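Local coordinates for putative nucleolar GTP-binding protein 1 (Plasmodium falciparum, PDB 2QU8) that binds guanine nucleotides and is probably a GTPase of the nucleolar Nog1 family, held here with GDP, at residues Ser43-Ile48 and Tyr78-Thr83; Asn47-Ala52 and Gly69-Lys74; Leu132-Lys137 and Lys169-Asn174; Asn142-Ile147 and Lys176-Phe181. All coordinates share one frame; numbering follows the deposited sequence.

Interaction 1: Ser43-Ile48 and Tyr78-Thr83. With GDP (guanosine-5'-diphosphate), chain B.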
# COMPACT_ATOMS: atom_id res chain seq x y z
N SER A 43 -2.54 -8.39 -6.90
CA SER A 43 -1.86 -9.69 -6.98
C SER A 43 -0.84 -9.71 -8.11
O SER A 43 0.22 -10.32 -7.98
CB SER A 43 -2.85 -10.86 -7.11
OG SER A 43 -3.51 -10.84 -8.36
N SER A 44 -1.17 -9.05 -9.22
CA SER A 44 -0.24 -8.92 -10.34
C SER A 44 1.05 -8.21 -9.90
O SER A 44 2.15 -8.66 -10.20
CB SER A 44 -0.88 -8.15 -11.49
OG SER A 44 -1.92 -8.90 -12.08
N PHE A 45 0.89 -7.11 -9.17
CA PHE A 45 2.04 -6.32 -8.72
C PHE A 45 2.93 -7.16 -7.81
O PHE A 45 4.16 -7.20 -7.98
CB PHE A 45 1.57 -5.07 -7.97
CG PHE A 45 2.67 -4.10 -7.69
CD1 PHE A 45 2.85 -2.98 -8.50
CD2 PHE A 45 3.55 -4.32 -6.64
CE1 PHE A 45 3.90 -2.07 -8.26
CE2 PHE A 45 4.60 -3.44 -6.39
CZ PHE A 45 4.77 -2.30 -7.21
N MET A 46 2.29 -7.83 -6.85
CA MET A 46 3.01 -8.70 -5.94
C MET A 46 3.83 -9.76 -6.69
O MET A 46 5.02 -9.94 -6.41
CB MET A 46 2.04 -9.37 -4.97
CG MET A 46 2.69 -10.46 -4.14
SD MET A 46 1.47 -11.34 -3.18
CE MET A 46 0.55 -12.18 -4.48
N ASN A 47 3.18 -10.45 -7.62
CA ASN A 47 3.85 -11.51 -8.40
C ASN A 47 5.04 -11.04 -9.25
O ASN A 47 6.07 -11.71 -9.30
CB ASN A 47 2.85 -12.24 -9.28
CG ASN A 47 2.00 -13.21 -8.49
OD1 ASN A 47 0.78 -13.19 -8.58
ND2 ASN A 47 2.65 -14.05 -7.70
N ILE A 48 4.88 -9.90 -9.90
CA ILE A 48 5.96 -9.32 -10.69
C ILE A 48 7.21 -9.02 -9.85
O ILE A 48 8.30 -9.51 -10.16
CB ILE A 48 5.47 -8.07 -11.46
CG1 ILE A 48 4.50 -8.50 -12.55
CG2 ILE A 48 6.65 -7.30 -12.07
CD1 ILE A 48 3.57 -7.41 -13.00
N TYR A 78 12.78 -7.77 1.63
CA TYR A 78 11.43 -7.23 1.73
C TYR A 78 10.37 -8.31 1.60
O TYR A 78 10.58 -9.34 0.96
CB TYR A 78 11.20 -6.18 0.65
CG TYR A 78 11.99 -4.89 0.84
CD1 TYR A 78 11.43 -3.82 1.53
CD2 TYR A 78 13.28 -4.76 0.33
CE1 TYR A 78 12.14 -2.64 1.71
CE2 TYR A 78 14.00 -3.57 0.50
CZ TYR A 78 13.43 -2.52 1.19
OH TYR A 78 14.14 -1.35 1.38
N GLN A 79 9.23 -8.07 2.22
CA GLN A 79 8.03 -8.82 1.89
C GLN A 79 6.96 -7.89 1.32
O GLN A 79 6.97 -6.68 1.56
CB GLN A 79 7.52 -9.61 3.09
CG GLN A 79 7.20 -8.79 4.33
CD GLN A 79 7.09 -9.64 5.58
OE1 GLN A 79 7.45 -10.82 5.58
NE2 GLN A 79 6.59 -9.04 6.66
N ILE A 80 6.06 -8.45 0.53
CA ILE A 80 4.95 -7.69 0.01
C ILE A 80 3.67 -8.52 0.21
O ILE A 80 3.60 -9.66 -0.23
CB ILE A 80 5.19 -7.21 -1.45
CG1 ILE A 80 3.99 -6.43 -1.99
CG2 ILE A 80 5.67 -8.38 -2.38
CD1 ILE A 80 4.28 -5.60 -3.23
N ILE A 81 2.70 -7.93 0.90
CA ILE A 81 1.52 -8.67 1.34
C ILE A 81 0.25 -8.21 0.62
O ILE A 81 0.00 -7.01 0.46
CB ILE A 81 1.34 -8.57 2.88
CG1 ILE A 81 2.60 -9.10 3.59
CG2 ILE A 81 0.12 -9.38 3.35
CD1 ILE A 81 2.65 -8.82 5.07
N ASP A 82 -0.53 -9.19 0.19
CA ASP A 82 -1.80 -8.96 -0.49
C ASP A 82 -2.85 -9.73 0.31
O ASP A 82 -2.70 -10.92 0.56
CB ASP A 82 -1.72 -9.45 -1.95
CG ASP A 82 -2.99 -9.14 -2.76
OD1 ASP A 82 -3.63 -8.10 -2.53
OD2 ASP A 82 -3.34 -9.94 -3.67
N THR A 83 -3.90 -9.03 0.74
CA THR A 83 -4.97 -9.65 1.52
C THR A 83 -6.32 -9.42 0.86
O THR A 83 -7.10 -8.59 1.32
CB THR A 83 -5.02 -9.12 2.97
OG1 THR A 83 -5.05 -7.69 2.96
CG2 THR A 83 -3.82 -9.56 3.74
PB GDP B . -6.26 -7.76 -7.91
O1B GDP B . -7.61 -8.45 -7.75
O2B GDP B . -6.30 -6.44 -7.19
O3B GDP B . -5.25 -8.65 -7.27
O3A GDP B . -5.95 -7.51 -9.47
PA GDP B . -5.30 -8.61 -10.46
O1A GDP B . -5.92 -9.97 -10.22
O2A GDP B . -3.81 -8.66 -10.31
O5' GDP B . -5.74 -8.00 -11.87
C5' GDP B . -7.13 -8.01 -12.25
C4' GDP B . -7.27 -8.03 -13.77
O4' GDP B . -6.57 -6.91 -14.32
C3' GDP B . -6.62 -9.27 -14.38
O3' GDP B . -7.38 -9.68 -15.51
C2' GDP B . -5.26 -8.76 -14.83
O2' GDP B . -4.70 -9.57 -15.87
C1' GDP B . -5.59 -7.35 -15.27
N9 GDP B . -4.47 -6.39 -15.19
C8 GDP B . -3.53 -6.36 -14.22
N7 GDP B . -2.66 -5.34 -14.44
C5 GDP B . -3.05 -4.71 -15.56
C6 GDP B . -2.58 -3.54 -16.35
O6 GDP B . -1.57 -2.90 -15.98
N1 GDP B . -3.26 -3.21 -17.46
C2 GDP B . -4.36 -3.88 -17.87
N2 GDP B . -4.99 -3.48 -19.00
N3 GDP B . -4.85 -4.95 -17.19
C4 GDP B . -4.25 -5.40 -16.05
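M46 lies against I80 and D82 in a buried helix-on-sheet contact, where helix 42-49, the helix that follows the nucleotide-binding loop, packs on strand 76-82 of the central sheet. The two short axes run nearly antiparallel, at 159°. M46 does most of the work on the helix side: its CG sits 4.0 Å from CG2 of I80, and the extended chain, with CG anti to the backbone N (chi1 170°), carries SD of M46 to 3.9 Å from CB of D82, the two side chains crossing at about a right angle. The other branch of I80 goes to F45, with CD1 of I80 at the edge of the ring, near its plane, 3.7 Å from CD2 of F45. Farther toward the nucleotide, OD2 of D82 comes to 3.6 Å from CB of S43.

The start of the helix grips GDP. The amide N of S43 gives a nearly straight bond to O3B of GDP (2.7 Å, 166°). O2A of GDP takes bonds from S44 N (2.9 Å) and S44 OG (2.6 Å). OG of S43 sits between O2A and O3B, and its one proton could go to either. K42, G41 and N39 also hydrogen-bond GDP, consistent with a P-loop. With amides at a helix start meeting the phosphates, the helix dipole would be expected to favour their negative charge, while the apolar face behind fixes that helix on the sheet.

Interaction 2: Asn47-Ala52 and Gly69-Lys74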
# COMPACT_ATOMS: atom_id res chain seq x y z
N ASN A 47 3.18 -10.45 -7.62
CA ASN A 47 3.85 -11.51 -8.40
C ASN A 47 5.04 -11.04 -9.25
O ASN A 47 6.07 -11.71 -9.30
CB ASN A 47 2.85 -12.24 -9.28
CG ASN A 47 2.00 -13.21 -8.49
OD1 ASN A 47 0.78 -13.19 -8.58
ND2 ASN A 47 2.65 -14.05 -7.70
N ILE A 48 4.88 -9.90 -9.90
CA ILE A 48 5.96 -9.32 -10.69
C ILE A 48 7.21 -9.02 -9.85
O ILE A 48 8.30 -9.51 -10.16
CB ILE A 48 5.47 -8.07 -11.46
CG1 ILE A 48 4.50 -8.50 -12.55
CG2 ILE A 48 6.65 -7.30 -12.07
CD1 ILE A 48 3.57 -7.41 -13.00
N VAL A 49 7.05 -8.24 -8.78
CA VAL A 49 8.19 -7.76 -7.99
C VAL A 49 8.84 -8.87 -7.16
O VAL A 49 10.01 -8.79 -6.84
CB VAL A 49 7.83 -6.53 -7.10
CG1 VAL A 49 7.28 -5.40 -7.96
CG2 VAL A 49 6.86 -6.89 -5.97
N SER A 50 8.08 -9.90 -6.82
CA SER A 50 8.63 -10.99 -6.03
C SER A 50 9.08 -12.18 -6.90
O SER A 50 9.54 -13.20 -6.36
CB SER A 50 7.63 -11.46 -4.98
OG SER A 50 6.54 -12.08 -5.61
N ARG A 51 8.97 -12.04 -8.22
CA ARG A 51 9.18 -13.14 -9.17
C ARG A 51 8.41 -14.39 -8.74
O ARG A 51 8.94 -15.51 -8.79
CB ARG A 51 10.67 -13.45 -9.36
CG ARG A 51 11.55 -12.24 -9.69
CD ARG A 51 11.14 -11.60 -11.00
NE ARG A 51 12.14 -10.66 -11.51
CZ ARG A 51 11.96 -9.34 -11.61
NH1 ARG A 51 12.93 -8.59 -12.10
NH2 ARG A 51 10.82 -8.77 -11.23
N ALA A 52 7.17 -14.17 -8.30
CA ALA A 52 6.29 -15.22 -7.78
C ALA A 52 6.82 -16.01 -6.58
O ALA A 52 6.33 -17.11 -6.28
CB ALA A 52 5.82 -16.17 -8.91
N GLY A 69 4.62 -12.20 -0.74
CA GLY A 69 5.72 -12.24 -1.70
C GLY A 69 7.00 -11.78 -1.03
O GLY A 69 6.96 -11.05 -0.04
N HIS A 70 8.14 -12.22 -1.56
CA HIS A 70 9.46 -11.86 -1.03
C HIS A 70 10.36 -11.33 -2.14
O HIS A 70 10.35 -11.85 -3.26
CB HIS A 70 10.11 -13.07 -0.37
CG HIS A 70 9.29 -13.68 0.72
ND1 HIS A 70 9.34 -13.25 2.03
CD2 HIS A 70 8.36 -14.68 0.68
CE1 HIS A 70 8.49 -13.96 2.76
NE2 HIS A 70 7.89 -14.83 1.96
N PHE A 71 11.14 -10.31 -1.82
CA PHE A 71 12.15 -9.79 -2.74
C PHE A 71 13.27 -9.05 -2.01
O PHE A 71 13.09 -8.60 -0.88
CB PHE A 71 11.53 -8.90 -3.83
CG PHE A 71 10.91 -7.62 -3.30
CD1 PHE A 71 11.65 -6.44 -3.27
CD2 PHE A 71 9.60 -7.60 -2.86
CE1 PHE A 71 11.08 -5.26 -2.79
CE2 PHE A 71 9.02 -6.43 -2.37
CZ PHE A 71 9.77 -5.25 -2.34
N ASP A 72 14.42 -8.96 -2.67
CA ASP A 72 15.52 -8.15 -2.19
C ASP A 72 15.62 -6.89 -3.02
O ASP A 72 15.42 -6.91 -4.24
CB ASP A 72 16.84 -8.91 -2.25
CG ASP A 72 16.79 -10.24 -1.54
OD1 ASP A 72 16.03 -10.37 -0.55
OD2 ASP A 72 17.51 -11.17 -1.96
N HIS A 73 15.93 -5.79 -2.34
CA HIS A 73 16.27 -4.56 -3.02
C HIS A 73 17.40 -3.87 -2.28
O HIS A 73 17.28 -3.54 -1.10
CB HIS A 73 15.07 -3.64 -3.15
CG HIS A 73 15.32 -2.45 -4.03
ND1 HIS A 73 15.64 -2.58 -5.36
CD2 HIS A 73 15.31 -1.13 -3.76
CE1 HIS A 73 15.81 -1.37 -5.88
NE2 HIS A 73 15.62 -0.48 -4.93
N LYS A 74 18.50 -3.67 -3.00
CA LYS A 74 19.69 -2.99 -2.48
C LYS A 74 20.15 -3.63 -1.17
O LYS A 74 20.24 -2.97 -0.13
CB LYS A 74 19.43 -1.49 -2.33
CG LYS A 74 18.92 -0.80 -3.61
CD LYS A 74 19.97 -0.74 -4.72
CE LYS A 74 19.51 0.15 -5.88
NZ LYS A 74 20.64 0.73 -6.67
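A Schellman motif ends helix 42-49, and the turn it makes rests on strand 66-73 through V49, S50, G69, H70 and F71. The backbone of the turn is closed by A52 N to N47 O and R51 N to I48 O, with R51 at positive phi. R51 then folds its side chain back on the same carbonyl: its NH2 reaches O of I48 at 2.8 Å, lying above the carbonyl plane and on the face opposite to R51 N, so two donors from one residue hold that oxygen.

S50 presses CB against the strand backbone, 3.2 Å from O of H70 and 3.9 Å from CA of G69. Its hydroxyl is turned back, OG lying between the backbone N and carbonyl carbon (chi1 69°), and bonds to O of M46 in its own helix. F71 brings its CB to 3.4 Å from O of V49; beyond that, CG2 of V49 meets CD2 of F71 at 4.2 Å. The F71 ring also meets that of Y78 on the adjoining strand, their planes about 10° apart.

A helix whose C-terminal turn sits on a neighbouring antiparallel strand in this way fits the first helix after the P-loop in a Ras-like GTPase fold.

Interaction 3: Leu132-Lys137 and Lys169-Asn174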
# COMPACT_ATOMS: atom_id res chain seq x y z
N LEU A 132 -12.87 4.65 -1.38
CA LEU A 132 -12.35 3.48 -0.67
C LEU A 132 -11.08 3.83 0.12
O LEU A 132 -10.94 3.45 1.28
CB LEU A 132 -12.08 2.31 -1.63
CG LEU A 132 -11.33 1.08 -1.10
CD1 LEU A 132 -12.04 0.43 0.07
CD2 LEU A 132 -11.10 0.05 -2.21
N PHE A 133 -10.17 4.57 -0.53
CA PHE A 133 -8.91 4.97 0.10
C PHE A 133 -9.12 5.75 1.40
O PHE A 133 -8.49 5.46 2.41
CB PHE A 133 -8.04 5.79 -0.86
CG PHE A 133 -6.83 6.39 -0.20
CD1 PHE A 133 -5.77 5.59 0.21
CD2 PHE A 133 -6.77 7.76 0.05
CE1 PHE A 133 -4.66 6.13 0.84
CE2 PHE A 133 -5.66 8.32 0.68
CZ PHE A 133 -4.60 7.50 1.07
N TYR A 134 -10.00 6.75 1.37
CA TYR A 134 -10.29 7.54 2.56
C TYR A 134 -10.90 6.67 3.65
O TYR A 134 -10.58 6.82 4.83
CB TYR A 134 -11.23 8.70 2.25
CG TYR A 134 -10.67 9.77 1.34
CD1 TYR A 134 -9.42 10.34 1.57
CD2 TYR A 134 -11.41 10.22 0.26
CE1 TYR A 134 -8.92 11.34 0.71
CE2 TYR A 134 -10.93 11.21 -0.58
CZ TYR A 134 -9.69 11.77 -0.36
OH TYR A 134 -9.24 12.75 -1.22
N SER A 135 -11.76 5.75 3.23
CA SER A 135 -12.53 4.91 4.14
C SER A 135 -11.64 3.97 4.96
O SER A 135 -12.01 3.56 6.06
CB SER A 135 -13.58 4.13 3.35
OG SER A 135 -13.98 2.96 4.02
N ILE A 136 -10.47 3.64 4.42
CA ILE A 136 -9.59 2.64 5.02
C ILE A 136 -8.17 3.10 5.36
O ILE A 136 -7.39 2.33 5.92
CB ILE A 136 -9.52 1.33 4.16
CG1 ILE A 136 -8.67 1.55 2.90
CG2 ILE A 136 -10.92 0.78 3.84
CD1 ILE A 136 -8.17 0.26 2.30
N LYS A 137 -7.82 4.34 5.01
CA LYS A 137 -6.46 4.81 5.25
C LYS A 137 -6.28 5.22 6.72
O LYS A 137 -5.16 5.41 7.19
CB LYS A 137 -6.06 5.93 4.27
CG LYS A 137 -5.94 7.34 4.83
CD LYS A 137 -7.23 8.13 4.75
CE LYS A 137 -7.02 9.52 5.33
NZ LYS A 137 -8.19 10.42 5.09
N LYS A 169 -5.51 15.31 -6.29
CA LYS A 169 -4.82 16.43 -5.63
C LYS A 169 -5.33 16.66 -4.21
O LYS A 169 -4.54 16.92 -3.30
CB LYS A 169 -4.93 17.71 -6.46
CG LYS A 169 -4.24 18.91 -5.82
CD LYS A 169 -4.03 20.04 -6.82
CE LYS A 169 -4.02 21.41 -6.13
NZ LYS A 169 -3.18 21.45 -4.89
N GLN A 170 -6.65 16.55 -4.02
CA GLN A 170 -7.26 16.68 -2.69
C GLN A 170 -6.72 15.68 -1.66
O GLN A 170 -6.74 15.95 -0.46
CB GLN A 170 -8.78 16.58 -2.77
CG GLN A 170 -9.48 17.90 -3.03
CD GLN A 170 -10.90 17.91 -2.50
OE1 GLN A 170 -11.55 16.87 -2.40
NE2 GLN A 170 -11.40 19.10 -2.16
N ILE A 171 -6.25 14.53 -2.14
CA ILE A 171 -5.67 13.51 -1.26
C ILE A 171 -4.48 14.08 -0.47
O ILE A 171 -4.33 13.81 0.72
CB ILE A 171 -5.27 12.23 -2.05
CG1 ILE A 171 -6.53 11.49 -2.53
CG2 ILE A 171 -4.39 11.30 -1.20
CD1 ILE A 171 -6.26 10.28 -3.42
N LEU A 172 -3.67 14.90 -1.14
CA LEU A 172 -2.51 15.53 -0.50
C LEU A 172 -2.91 16.47 0.65
O LEU A 172 -2.15 16.65 1.61
CB LEU A 172 -1.66 16.27 -1.54
CG LEU A 172 -1.18 15.47 -2.76
CD1 LEU A 172 -0.54 16.39 -3.79
CD2 LEU A 172 -0.21 14.35 -2.37
N ASP A 173 -4.11 17.05 0.56
CA ASP A 173 -4.63 17.96 1.58
C ASP A 173 -5.36 17.22 2.71
O ASP A 173 -5.26 17.61 3.88
CB ASP A 173 -5.56 19.00 0.95
CG ASP A 173 -4.82 19.96 0.03
OD1 ASP A 173 -5.10 19.96 -1.19
OD2 ASP A 173 -3.96 20.73 0.52
N ASN A 174 -6.07 16.16 2.36
CA ASN A 174 -6.85 15.38 3.33
C ASN A 174 -6.01 14.45 4.20
O ASN A 174 -6.45 14.02 5.27
CB ASN A 174 -7.93 14.57 2.60
CG ASN A 174 -9.13 15.40 2.21
OD1 ASN A 174 -9.66 16.17 3.02
ND2 ASN A 174 -9.58 15.25 0.97
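Y134 reaches across from helix 126-137 to helix 162-174, its phenol oxygen ending among Q170, I171 and N174. CG of Y134 stands anti to its carbonyl carbon (chi1 -66°), and the ring extends from there toward the second helix although its CB does not set out that way. OH of Y134 touches CG1 of I171 at 3.3 Å. ND2 of N174 gives OH of Y134 a weak hydrogen bond of 3.3 Å. The amide plane of N174 stands 85° to the tyrosine ring, and CB of N174 lies 3.9 Å from CE1 of Y134.

I171 splits its two branches between two aromatics. CG1 goes to Y134, whereas CG2 of I171 meets CE2 of F133 at 3.7 Å. F133 has CG anti to the backbone N (chi1 172°), which sends its ring toward the sheet, where it meets F114 edge-to-face. One face of the F133 ring carries CB of K137, 3.7 Å above the plane and offset toward the rim.

The short helix axes are 12.1 Å apart and nearly parallel, a wide spacing bridged mainly by the two aromatic side chains, Y134 and F133. Two such helices on one side of a mainly parallel sheet are typical of the three-layer alpha/beta architecture of P-loop GTPases.

Interaction 4: Asn142-Ile147 and Lys176-Phe181; sequences NKSIVI and KNPIKF
The F181 ring turns its edge to I147: CG1 of I147 lies in the ring plane, and CB of I147 is 3.5 Å from CD1 of F181. The two side chains run alongside each other and point the same way; F181 also meets F149 edge-to-face and touches I168 and L172 of helix 162-174. At the other end, the flat amide of N177 has CD1 of I145 against its carbon, 3.7 Å from CG of N177. Its ND2 bonds to O of K143 at 3.0 Å, arriving in the carbonyl plane on a lone pair, with the acceptor nearly in the amide plane. Setting CG anti to the carbonyl carbon (chi1 -42°) brings the N177 amide to this backbone oxygen, so a side chain takes up the pairing where the loops approach the sheet.

Between these ends strand 145-150 and strand 179-183 run parallel, the latter being the outermost strand on its side of the central sheet, as expected of the last strand in a Ras-like fold. I145 N bonds to O of P178 (3.0 Å), K180 N to O of I145 (3.0 Å) and I147 N to O of K180 (2.8 Å), all nearly along the C=O axis. CA of I179 adds a short CH...O contact of 3.2 Å to O of I145. I145 and I179 lie side by side, CB of I145 at 3.7 Å from CG1 of I179, on the same face as I147 and F181; F133 of helix 126-137 packs over I145, I147 and I179 there. V146 and K180 start out on the other face, where both touch L202 of helix 192-222.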
# COMPACT_ATOMS: atom_id res chain seq x y z
N ASN A 142 -0.32 5.91 11.46
CA ASN A 142 0.13 6.87 10.47
C ASN A 142 1.44 6.42 9.82
O ASN A 142 2.53 6.79 10.27
CB ASN A 142 0.25 8.27 11.07
CG ASN A 142 -0.38 9.34 10.19
OD1 ASN A 142 -1.48 9.17 9.66
ND2 ASN A 142 0.32 10.47 10.04
N LYS A 143 1.31 5.60 8.79
CA LYS A 143 2.43 5.12 7.99
C LYS A 143 2.53 5.91 6.70
O LYS A 143 1.62 6.66 6.35
CB LYS A 143 2.22 3.65 7.63
CG LYS A 143 2.17 2.71 8.79
CD LYS A 143 1.86 1.31 8.32
CE LYS A 143 2.52 0.28 9.22
NZ LYS A 143 2.36 0.60 10.67
N SER A 144 3.64 5.74 6.00
CA SER A 144 3.78 6.23 4.64
C SER A 144 2.88 5.47 3.67
O SER A 144 2.55 4.30 3.90
CB SER A 144 5.23 6.12 4.19
OG SER A 144 5.92 7.31 4.51
N ILE A 145 2.49 6.15 2.60
CA ILE A 145 1.61 5.58 1.58
C ILE A 145 2.13 5.96 0.20
O ILE A 145 2.49 7.11 -0.04
CB ILE A 145 0.14 6.09 1.73
CG1 ILE A 145 -0.42 5.75 3.12
CG2 ILE A 145 -0.76 5.52 0.60
CD1 ILE A 145 -1.71 6.49 3.50
N VAL A 146 2.19 4.98 -0.69
CA VAL A 146 2.34 5.28 -2.11
C VAL A 146 0.98 5.06 -2.76
O VAL A 146 0.35 4.02 -2.54
CB VAL A 146 3.43 4.42 -2.79
CG1 VAL A 146 3.53 4.73 -4.27
CG2 VAL A 146 4.78 4.64 -2.11
N ILE A 147 0.51 6.03 -3.54
CA ILE A 147 -0.69 5.84 -4.35
C ILE A 147 -0.22 5.39 -5.72
O ILE A 147 0.50 6.12 -6.41
CB ILE A 147 -1.55 7.13 -4.51
CG1 ILE A 147 -1.94 7.74 -3.15
CG2 ILE A 147 -2.79 6.85 -5.36
CD1 ILE A 147 -2.91 6.93 -2.32
N LYS A 176 -2.70 13.21 6.40
CA LYS A 176 -1.59 13.58 7.28
C LYS A 176 -0.36 12.71 7.02
O LYS A 176 0.77 13.14 7.25
CB LYS A 176 -2.01 13.51 8.75
CG LYS A 176 -3.31 14.25 9.05
CD LYS A 176 -3.32 14.86 10.44
CE LYS A 176 -4.49 15.83 10.60
NZ LYS A 176 -4.30 16.74 11.75
N ASN A 177 -0.60 11.48 6.55
CA ASN A 177 0.47 10.56 6.15
C ASN A 177 1.35 11.17 5.07
O ASN A 177 0.85 11.88 4.19
CB ASN A 177 -0.12 9.24 5.62
CG ASN A 177 -1.30 8.73 6.44
OD1 ASN A 177 -2.40 9.28 6.39
ND2 ASN A 177 -1.08 7.64 7.17
N PRO A 178 2.67 10.92 5.13
CA PRO A 178 3.52 11.23 3.98
C PRO A 178 3.15 10.35 2.78
O PRO A 178 3.04 9.13 2.91
CB PRO A 178 4.94 10.94 4.48
CG PRO A 178 4.77 10.05 5.65
CD PRO A 178 3.44 10.37 6.26
N ILE A 179 2.95 10.98 1.62
CA ILE A 179 2.40 10.31 0.45
C ILE A 179 3.19 10.60 -0.81
O ILE A 179 3.57 11.75 -1.06
CB ILE A 179 0.89 10.68 0.24
CG1 ILE A 179 -0.00 9.76 1.07
CG2 ILE A 179 0.48 10.61 -1.24
CD1 ILE A 179 -1.43 9.65 0.57
N LYS A 180 3.44 9.55 -1.60
CA LYS A 180 4.00 9.71 -2.95
C LYS A 180 3.10 9.08 -4.00
O LYS A 180 2.28 8.21 -3.69
CB LYS A 180 5.42 9.12 -3.03
CG LYS A 180 6.47 9.79 -2.13
CD LYS A 180 6.58 11.30 -2.38
CE LYS A 180 7.20 12.02 -1.18
NZ LYS A 180 7.13 13.52 -1.31
N PHE A 181 3.25 9.52 -5.25
CA PHE A 181 2.49 8.95 -6.37
C PHE A 181 3.41 8.13 -7.26
O PHE A 181 4.59 8.44 -7.38
CB PHE A 181 1.81 10.06 -7.20
CG PHE A 181 0.71 10.80 -6.48
CD1 PHE A 181 -0.05 10.19 -5.49
CD2 PHE A 181 0.40 12.11 -6.83
CE1 PHE A 181 -1.07 10.88 -4.84
CE2 PHE A 181 -0.63 12.81 -6.19
CZ PHE A 181 -1.36 12.18 -5.19

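Interactions 1 and 2 form one unit: both use helix 42-49, their centres are 8 Å apart, and the strands they reach, 66-73 and 76-82, are consecutive in the chain and neighbours in the sheet. Both close before interactions 3 and 4 open. These form a second unit, centres 10 Å apart, their segments alternating along the chain; F133, I171 and L172 pack on I147, I179 and F181. The centres of interactions 1 and 3 lie about 22 Å apart, on opposite sides of the chain's centre. One sheet joins interactions 1, 2 and 4, from strands 66-73 and 76-82 to edge strand 179-183, and so connects the helix that grips GDP to the helices packed on its far part.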